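PDB 5H4U: endo-beta-1,4-glucanase from Cryptopygus antarcticus, which hydrolyses internal beta-1,4-glucosidic linkages in carboxymethylcellulose, lichenan and barley beta-glucan, releasing mainly cellobiose, cellotriose and cellotetraose from carboxymethylcellulose. Local coordinates for residues V73-Q78 with T181-G186; Y87-A92 with T211-K216; F111-I116 with N199-F204. One frame throughout, in Å; residues are numbered along the deposited sequence.

Contact 1: residues V73-Q78 with T181-G186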
loop_
_atom_site.group_PDB
_atom_site.type_symbol
_atom_site.label_atom_id
_atom_site.label_comp_id
_atom_site.label_asym_id
_atom_site.label_seq_id
_atom_site.Cartn_x
_atom_site.Cartn_y
_atom_site.Cartn_z
ATOM N N VAL A 73 -4.648 -1.534 8.958
ATOM C CA VAL A 73 -3.560 -0.720 8.417
ATOM C C VAL A 73 -3.634 0.688 9.003
ATOM O O VAL A 73 -4.719 1.228 9.255
ATOM C CB VAL A 73 -3.591 -0.693 6.875
ATOM C CG1 VAL A 73 -4.903 -0.171 6.374
ATOM C CG2 VAL A 73 -2.424 0.160 6.330
ATOM N N CYS A 74 -2.468 1.302 9.195
ATOM C CA CYS A 74 -2.392 2.590 9.874
ATOM C C CYS A 74 -2.659 3.747 8.911
ATOM O O CYS A 74 -2.263 3.707 7.738
ATOM C CB CYS A 74 -1.019 2.750 10.527
ATOM S SG CYS A 74 -0.610 1.556 11.890
ATOM N N ASN A 75 -3.323 4.796 9.425
ATOM C CA ASN A 75 -3.589 5.991 8.628
ATOM C C ASN A 75 -2.282 6.510 8.060
ATOM O O ASN A 75 -2.238 7.074 6.961
ATOM C CB ASN A 75 -4.251 7.064 9.494
ATOM C CG ASN A 75 -5.665 6.698 9.922
ATOM O OD1 ASN A 75 -6.396 6.070 9.179
ATOM N ND2 ASN A 75 -6.052 7.101 11.133
ATOM N N ASP A 76 -1.204 6.209 8.770
ATOM C CA ASP A 76 0.162 6.581 8.476
ATOM C C ASP A 76 0.671 5.981 7.178
ATOM O O ASP A 76 1.659 6.468 6.611
ATOM C CB ASP A 76 0.988 5.961 9.603
ATOM C CG ASP A 76 2.011 6.856 10.130
ATOM O OD1 ASP A 76 2.195 7.902 9.501
ATOM O OD2 ASP A 76 2.623 6.514 11.170
ATOM N N GLN A 77 0.015 4.943 6.683
ATOM C CA GLN A 77 0.515 4.226 5.531
ATOM C C GLN A 77 -0.208 4.593 4.243
ATOM O O GLN A 77 -0.343 3.766 3.340
ATOM C CB GLN A 77 0.495 2.733 5.859
ATOM C CG GLN A 77 1.782 2.393 6.646
ATOM C CD GLN A 77 1.745 1.073 7.387
ATOM O OE1 GLN A 77 1.123 0.111 6.946
ATOM N NE2 GLN A 77 2.424 1.022 8.531
ATOM N N GLN A 78 -0.644 5.829 4.134
ATOM C CA GLN A 78 -1.226 6.447 2.959
ATOM C C GLN A 78 -0.146 7.007 2.042
ATOM O O GLN A 78 0.942 7.367 2.501
ATOM C CB GLN A 78 -2.136 7.584 3.351
ATOM C CG GLN A 78 -3.452 7.185 3.860
ATOM C CD GLN A 78 -4.256 8.413 4.130
ATOM O OE1 GLN A 78 -3.985 9.158 5.058
ATOM N NE2 GLN A 78 -5.207 8.671 3.274
ATOM N N THR A 181 -12.359 10.923 7.213
ATOM C CA THR A 181 -11.504 12.102 7.103
ATOM C C THR A 181 -10.033 11.711 7.145
ATOM O O THR A 181 -9.231 12.238 6.369
ATOM C CB THR A 181 -11.845 13.092 8.210
ATOM O OG1 THR A 181 -12.024 12.373 9.438
ATOM C CG2 THR A 181 -13.129 13.816 7.875
ATOM N N SER A 182 -9.682 10.750 8.020
ATOM C CA SER A 182 -8.308 10.287 8.231
ATOM C C SER A 182 -7.643 9.737 6.986
ATOM O O SER A 182 -6.421 9.578 6.993
ATOM C CB SER A 182 -8.264 9.164 9.271
ATOM O OG SER A 182 -8.242 9.651 10.599
ATOM N N LEU A 183 -8.406 9.402 5.946
ATOM C CA LEU A 183 -7.843 8.842 4.719
ATOM C C LEU A 183 -7.953 9.803 3.549
ATOM O O LEU A 183 -7.481 9.494 2.443
ATOM C CB LEU A 183 -8.516 7.513 4.358
ATOM C CG LEU A 183 -8.411 6.408 5.403
ATOM C CD1 LEU A 183 -9.261 5.265 4.958
ATOM C CD2 LEU A 183 -6.971 5.942 5.607
ATOM N N ARG A 184 -8.548 10.971 3.771
ATOM C CA ARG A 184 -8.888 11.832 2.658
ATOM C C ARG A 184 -7.640 12.384 1.981
ATOM O O ARG A 184 -7.696 12.743 0.798
ATOM C CB ARG A 184 -9.824 12.927 3.140
ATOM C CG ARG A 184 -11.297 12.503 3.042
ATOM C CD ARG A 184 -12.129 13.363 3.957
ATOM N NE ARG A 184 -13.325 12.696 4.464
ATOM C CZ ARG A 184 -14.374 13.352 4.958
ATOM N NH1 ARG A 184 -14.366 14.684 5.007
ATOM N NH2 ARG A 184 -15.423 12.687 5.403
ATOM N N ALA A 185 -6.543 12.561 2.719
ATOM C CA ALA A 185 -5.308 12.945 2.050
ATOM C C ALA A 185 -4.957 11.926 0.975
ATOM O O ALA A 185 -4.817 12.271 -0.206
ATOM C CB ALA A 185 -4.156 13.101 3.054
ATOM N N GLY A 186 -4.874 10.652 1.359
ATOM C CA GLY A 186 -4.447 9.639 0.410
ATOM C C GLY A 186 -5.376 9.572 -0.774
ATOM O O GLY A 186 -4.943 9.615 -1.929
#
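Asn-75 meets Ser-182 and Leu-183 where a loop of the family 45 fold, tethered by the disulfide between Cys-74 and Cys-50, packs beside the entrance to a helix. Asn-75 CB stands 4.2 Å from the carbonyl O of Ser-182. Asn-75 CG, beside the backbone N and anti to the carbonyl carbon (chi1 -69°), comes 3.6 Å from Ser-182 CB. At the tip the two branches part: Asn-75 OD1 rests 3.6 Å from the methyl CD2 of Leu-183, while Asn-75 ND2 passes 3.4 Å from Ser-182 OG at an angle too poor for a hydrogen bond. ND2 is instead satisfied by Asn-55 OD1 and the backbone O of Asn-53.

Gln-78 makes the second crossing. Its extended chain meets that of Leu-183 at about a right angle, with Gln-78 CD 3.7 Å from Leu-183 CA, and delivers the amide to the backbone of the first turn of helix 184-191. Pro-142 touches both Gln-78 and Leu-183. The contact thus sets the loop before strand 80-82 against the start of helix 184-191, with Trp-156 of helix 152-156 packed on both segments through Asn-75, Ser-182 and Leu-183.

Contact 2: residues Y87-A92 with T211-K216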
loop_
_atom_site.group_PDB
_atom_site.type_symbol
_atom_site.label_atom_id
_atom_site.label_comp_id
_atom_site.label_asym_id
_atom_site.label_seq_id
_atom_site.Cartn_x
_atom_site.Cartn_y
_atom_site.Cartn_z
ATOM N N TYR A 87 5.536 8.846 -2.728
ATOM C CA TYR A 87 5.937 7.922 -1.679
ATOM C C TYR A 87 4.718 7.143 -1.229
ATOM O O TYR A 87 3.606 7.665 -1.226
ATOM C CB TYR A 87 6.585 8.640 -0.490
ATOM C CG TYR A 87 7.974 9.088 -0.814
ATOM C CD1 TYR A 87 9.050 8.250 -0.622
ATOM C CD2 TYR A 87 8.212 10.354 -1.351
ATOM C CE1 TYR A 87 10.324 8.652 -0.940
ATOM C CE2 TYR A 87 9.489 10.767 -1.678
ATOM C CZ TYR A 87 10.540 9.909 -1.465
ATOM O OH TYR A 87 11.817 10.304 -1.790
ATOM N N GLY A 88 4.912 5.879 -0.893
ATOM C CA GLY A 88 3.779 5.126 -0.407
ATOM C C GLY A 88 4.157 3.716 -0.034
ATOM O O GLY A 88 5.332 3.364 0.094
ATOM N N PHE A 89 3.122 2.923 0.147
ATOM C CA PHE A 89 3.256 1.528 0.502
ATOM C C PHE A 89 2.499 0.695 -0.525
ATOM O O PHE A 89 1.595 1.184 -1.211
ATOM C CB PHE A 89 2.779 1.333 1.949
ATOM C CG PHE A 89 3.507 2.226 2.923
ATOM C CD1 PHE A 89 4.647 1.778 3.577
ATOM C CD2 PHE A 89 3.100 3.538 3.130
ATOM C CE1 PHE A 89 5.345 2.605 4.440
ATOM C CE2 PHE A 89 3.795 4.375 3.993
ATOM C CZ PHE A 89 4.914 3.911 4.651
ATOM N N ALA A 90 2.907 -0.557 -0.670
ATOM C CA ALA A 90 2.338 -1.364 -1.732
ATOM C C ALA A 90 2.385 -2.842 -1.375
ATOM O O ALA A 90 3.170 -3.290 -0.533
ATOM C CB ALA A 90 3.061 -1.129 -3.055
ATOM N N ALA A 91 1.499 -3.582 -2.017
ATOM C CA ALA A 91 1.618 -5.016 -2.134
ATOM C C ALA A 91 2.436 -5.327 -3.375
ATOM O O ALA A 91 2.443 -4.565 -4.342
ATOM C CB ALA A 91 0.249 -5.677 -2.233
ATOM N N ALA A 92 3.191 -6.409 -3.325
ATOM C CA ALA A 92 3.969 -6.756 -4.497
ATOM C C ALA A 92 3.973 -8.258 -4.681
ATOM O O ALA A 92 3.800 -9.037 -3.741
ATOM C CB ALA A 92 5.402 -6.225 -4.430
ATOM N N THR A 211 14.218 6.875 5.079
ATOM C CA THR A 211 13.643 7.054 6.406
ATOM C C THR A 211 12.276 7.708 6.361
ATOM O O THR A 211 11.520 7.585 7.324
ATOM C CB THR A 211 14.531 7.907 7.310
ATOM O OG1 THR A 211 14.650 9.221 6.751
ATOM C CG2 THR A 211 15.909 7.287 7.467
ATOM N N ILE A 212 11.934 8.418 5.285
ATOM C CA ILE A 212 10.607 9.009 5.284
ATOM C C ILE A 212 9.520 7.950 5.148
ATOM O O ILE A 212 8.370 8.204 5.514
ATOM C CB ILE A 212 10.471 10.130 4.233
ATOM C CG1 ILE A 212 9.266 10.995 4.615
ATOM C CG2 ILE A 212 10.455 9.604 2.806
ATOM C CD1 ILE A 212 9.108 12.236 3.849
ATOM N N LEU A 213 9.855 6.761 4.660
ATOM C CA LEU A 213 8.931 5.634 4.677
ATOM C C LEU A 213 9.111 4.781 5.938
ATOM O O LEU A 213 8.141 4.488 6.643
ATOM C CB LEU A 213 9.134 4.791 3.406
ATOM C CG LEU A 213 8.543 5.361 2.110
ATOM C CD1 LEU A 213 8.975 4.561 0.881
ATOM C CD2 LEU A 213 7.015 5.442 2.184
ATOM N N THR A 214 10.351 4.400 6.253
ATOM C CA THR A 214 10.588 3.491 7.374
ATOM C C THR A 214 10.306 4.123 8.727
ATOM O O THR A 214 10.082 3.398 9.697
ATOM C CB THR A 214 12.027 2.966 7.378
ATOM O OG1 THR A 214 12.918 3.994 7.824
ATOM C CG2 THR A 214 12.429 2.523 6.006
ATOM N N GLN A 215 10.320 5.441 8.833
ATOM C CA GLN A 215 9.904 6.037 10.093
ATOM C C GLN A 215 8.397 5.926 10.282
ATOM O O GLN A 215 7.915 5.986 11.416
ATOM C CB GLN A 215 10.406 7.487 10.160
ATOM C CG GLN A 215 9.586 8.464 10.965
ATOM C CD GLN A 215 8.967 9.540 10.070
ATOM O OE1 GLN A 215 9.687 10.245 9.339
ATOM N NE2 GLN A 215 7.627 9.667 10.110
ATOM N N LYS A 216 7.651 5.711 9.196
ATOM C CA LYS A 216 6.223 5.444 9.284
ATOM C C LYS A 216 5.948 3.966 9.539
ATOM O O LYS A 216 5.211 3.617 10.469
ATOM C CB LYS A 216 5.544 5.894 7.996
ATOM C CG LYS A 216 5.263 7.370 7.929
ATOM C CD LYS A 216 5.157 7.840 6.503
ATOM C CE LYS A 216 5.112 9.335 6.472
ATOM N NZ LYS A 216 6.473 9.864 6.744
#
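Leu-213 reaches from helix 211-217 to lay its methyl CD2 over the face of the Phe-89 ring, 4.0 Å from the ring centroid. This is a CH-pi contact, and the two side chains run past each other in opposite directions. The backbone O of Leu-213 approaches the ring differently, lying in its plane at the edge, 3.8 Å from Phe-89 CZ, while Lys-216 CB touches CZ as well. With an alanine in place of Phe-89 the ring would be gone, and Leu-213 CD2 would probably lose the aromatic surface it rests on, opening a gap between strand and helix.

Tyr-87, two residues back along the strand, repeats the theme with a different geometry. Ile-212 crosses it at about a right angle and sets CG2 over one face, offset toward the rim, 4.1 Å from the centroid; CG1 of the isoleucine lies anti to the backbone N (chi1 -161°), and CG2, between the backbone N and the carbonyl carbon, is the branch over the ring. Leu-213 CD1 comes to the ring edge instead, near CD1 of Tyr-87 at 4.0 Å. Between the two aromatics Gly-88 brings its carbonyl O to 3.4 Å from Leu-213 CD2.

The axes of segments 87-92 and 211-216 pass 9.0 Å apart, their N-to-C directions differing by 51°. Lys-216 folds back along its own helix, NZ donating to Ile-212 O. No hydrogen bond joins the two segments, so within them the fit of the helix to this sheet of the double-psi beta-barrel depends on methyl-to-ring packing.

Contact 3: residues F111-I116 with N199-F204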
loop_
_atom_site.group_PDB
_atom_site.type_symbol
_atom_site.label_atom_id
_atom_site.label_comp_id
_atom_site.label_asym_id
_atom_site.label_seq_id
_atom_site.Cartn_x
_atom_site.Cartn_y
_atom_site.Cartn_z
ATOM N N PHE A 111 7.118 5.658 -13.730
ATOM C CA PHE A 111 5.936 5.294 -14.480
ATOM C C PHE A 111 6.196 5.439 -15.966
ATOM O O PHE A 111 6.891 6.358 -16.413
ATOM C CB PHE A 111 4.747 6.115 -14.018
ATOM C CG PHE A 111 4.357 5.779 -12.631
ATOM C CD1 PHE A 111 3.797 4.549 -12.361
ATOM C CD2 PHE A 111 4.616 6.646 -11.598
ATOM C CE1 PHE A 111 3.459 4.215 -11.100
ATOM C CE2 PHE A 111 4.284 6.323 -10.342
ATOM C CZ PHE A 111 3.696 5.103 -10.080
ATOM N N THR A 112 5.649 4.498 -16.724
ATOM C CA THR A 112 6.002 4.326 -18.118
ATOM C C THR A 112 4.875 4.647 -19.103
ATOM O O THR A 112 5.149 4.823 -20.286
ATOM C CB THR A 112 6.518 2.875 -18.292
ATOM O OG1 THR A 112 7.872 2.810 -17.901
ATOM C CG2 THR A 112 6.412 2.359 -19.676
ATOM N N ASN A 113 3.634 4.823 -18.660
ATOM C CA ASN A 113 2.606 4.928 -19.689
ATOM C C ASN A 113 1.332 5.712 -19.385
ATOM O O ASN A 113 0.418 5.652 -20.220
ATOM C CB ASN A 113 2.149 3.549 -20.163
ATOM C CG ASN A 113 1.231 2.876 -19.186
ATOM O OD1 ASN A 113 1.350 3.038 -17.981
ATOM N ND2 ASN A 113 0.259 2.176 -19.703
ATOM N N THR A 114 1.159 6.415 -18.280
ATOM C CA THR A 114 -0.115 7.139 -18.331
ATOM C C THR A 114 0.099 8.639 -18.387
ATOM O O THR A 114 1.115 9.124 -18.884
ATOM C CB THR A 114 -1.016 6.843 -17.136
ATOM O OG1 THR A 114 -0.383 7.305 -15.937
ATOM C CG2 THR A 114 -1.364 5.339 -17.055
ATOM N N ALA A 115 -0.875 9.390 -17.909
ATOM C CA ALA A 115 -0.636 10.810 -17.738
ATOM C C ALA A 115 0.473 11.073 -16.722
ATOM O O ALA A 115 0.989 12.191 -16.674
ATOM C CB ALA A 115 -1.928 11.513 -17.335
ATOM N N ILE A 116 0.826 10.092 -15.889
ATOM C CA ILE A 116 1.914 10.243 -14.922
ATOM C C ILE A 116 3.210 9.598 -15.426
ATOM O O ILE A 116 4.118 9.331 -14.636
ATOM C CB ILE A 116 1.529 9.705 -13.534
ATOM C CG1 ILE A 116 1.337 8.196 -13.558
ATOM C CG2 ILE A 116 0.266 10.355 -13.071
ATOM C CD1 ILE A 116 1.014 7.595 -12.215
ATOM N N ASN A 199 -3.965 1.964 -13.786
ATOM C CA ASN A 199 -2.972 0.900 -13.912
ATOM C C ASN A 199 -1.748 1.376 -14.680
ATOM O O ASN A 199 -1.462 0.864 -15.769
ATOM C CB ASN A 199 -3.542 -0.336 -14.595
ATOM C CG ASN A 199 -4.683 -0.949 -13.875
ATOM O OD1 ASN A 199 -4.909 -0.688 -12.702
ATOM N ND2 ASN A 199 -5.395 -1.836 -14.565
ATOM N N PRO A 200 -1.021 2.363 -14.176
ATOM C CA PRO A 200 0.170 2.802 -14.905
ATOM C C PRO A 200 1.193 1.697 -14.827
ATOM O O PRO A 200 1.364 1.050 -13.801
ATOM C CB PRO A 200 0.605 4.061 -14.156
ATOM C CG PRO A 200 0.072 3.876 -12.782
ATOM C CD PRO A 200 -1.243 3.184 -12.976
ATOM N N SER A 201 1.824 1.430 -15.967
ATOM C CA SER A 201 2.976 0.555 -16.033
ATOM C C SER A 201 4.240 1.308 -15.617
ATOM O O SER A 201 4.279 2.544 -15.615
ATOM C CB SER A 201 3.114 0.025 -17.445
ATOM O OG SER A 201 1.932 -0.655 -17.780
ATOM N N MET A 202 5.296 0.561 -15.301
ATOM C CA MET A 202 6.491 1.256 -14.848
ATOM C C MET A 202 7.702 0.366 -15.077
ATOM O O MET A 202 7.577 -0.816 -15.402
ATOM C CB MET A 202 6.354 1.676 -13.375
ATOM C CG MET A 202 6.022 0.577 -12.352
ATOM S SD MET A 202 7.352 -0.591 -12.239
ATOM C CE MET A 202 6.751 -1.750 -11.110
ATOM N N LYS A 203 8.877 0.962 -14.895
ATOM C CA LYS A 203 10.110 0.246 -14.629
ATOM C C LYS A 203 10.525 0.569 -13.196
ATOM O O LYS A 203 10.202 1.635 -12.684
ATOM C CB LYS A 203 11.201 0.627 -15.641
ATOM C CG LYS A 203 11.332 2.116 -15.844
ATOM C CD LYS A 203 12.448 2.536 -16.807
ATOM C CE LYS A 203 12.281 4.021 -17.227
ATOM N NZ LYS A 203 13.325 4.965 -16.649
ATOM N N PHE A 204 11.201 -0.357 -12.525
ATOM C CA PHE A 204 11.480 -0.206 -11.107
ATOM C C PHE A 204 12.860 -0.734 -10.776
ATOM O O PHE A 204 13.372 -1.643 -11.422
ATOM C CB PHE A 204 10.448 -0.940 -10.221
ATOM C CG PHE A 204 10.521 -2.450 -10.279
ATOM C CD1 PHE A 204 9.945 -3.147 -11.329
ATOM C CD2 PHE A 204 11.124 -3.174 -9.258
ATOM C CE1 PHE A 204 10.003 -4.547 -11.384
ATOM C CE2 PHE A 204 11.174 -4.582 -9.293
ATOM C CZ PHE A 204 10.612 -5.261 -10.355
#
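Pro-200 forms the apolar centre together with Phe-111, the two side chains lying side by side and pointing the same way. Pro-200 CB sits 3.7 Å from Phe-111 CD1, and Ile-116 CD1 approaches Pro-200 CG at 3.9 Å. The same isoleucine methyl also lies over the centre of the Phe-111 ring, so proline, phenylalanine and isoleucine touch one another in all three pairs. Thr-114 adds its methyl CG2, 3.7 Å from Pro-200 CB. Its hydroxyl OG1 turns to the local backbone and accepts from Ile-116 N, an ST turn that shapes the loop.

Farther out, Phe-111 and Met-202 form a non-hydrogen-bonded antiparallel pair, from which their side chains diverge; Met-202 continues toward Met-109 and Phe-137. Backbone bonding then takes over: Thr-112 N donates to Ser-201 O at 2.6 Å, with an N-H...O angle of 161°.

A side chain makes the other polar bond. Asn-113 OD1 accepts from Ser-201 N at 2.6 Å, the donor standing 39° above the amide plane and not on a lone pair. CG sits between the backbone N and the carbonyl carbon (chi1 76°), a torsion that brings the amide oxygen over to the neighbouring chain. Thus both polar backbone groups of Ser-201 are engaged, the carbonyl by main chain and the N-H by an asparagine that does what a strand carbonyl would do. As strand 106-111 runs out, then, pairing to the start of strand 201-207 is prolonged by one main-chain and one side-chain bond, with a proline-centred apolar cluster alongside.

Running from the N terminus, the chain opens all three contacts in turn: 73-78 in the loop before strand 80-82, 87-92 on strand 85-94; residues 111-116 then lead from the end of strand 106-111 into the following loop. They close in another order. Contact 1 closes first, at helix 184-191, then contact 3 at strand 201-207, and last contact 2 at helix 211-217. Contact 3 is nested within the loop of contact 2, while contact 1 crosses both. Contacts 2 and 3 reach the same mixed sheet without touching, about 8 Å apart at their nearest atoms. Contacts 1 and 2 touch, Gln-77 and Asp-76 packing on Phe-89 and Lys-216, which joins the loop to the barrel.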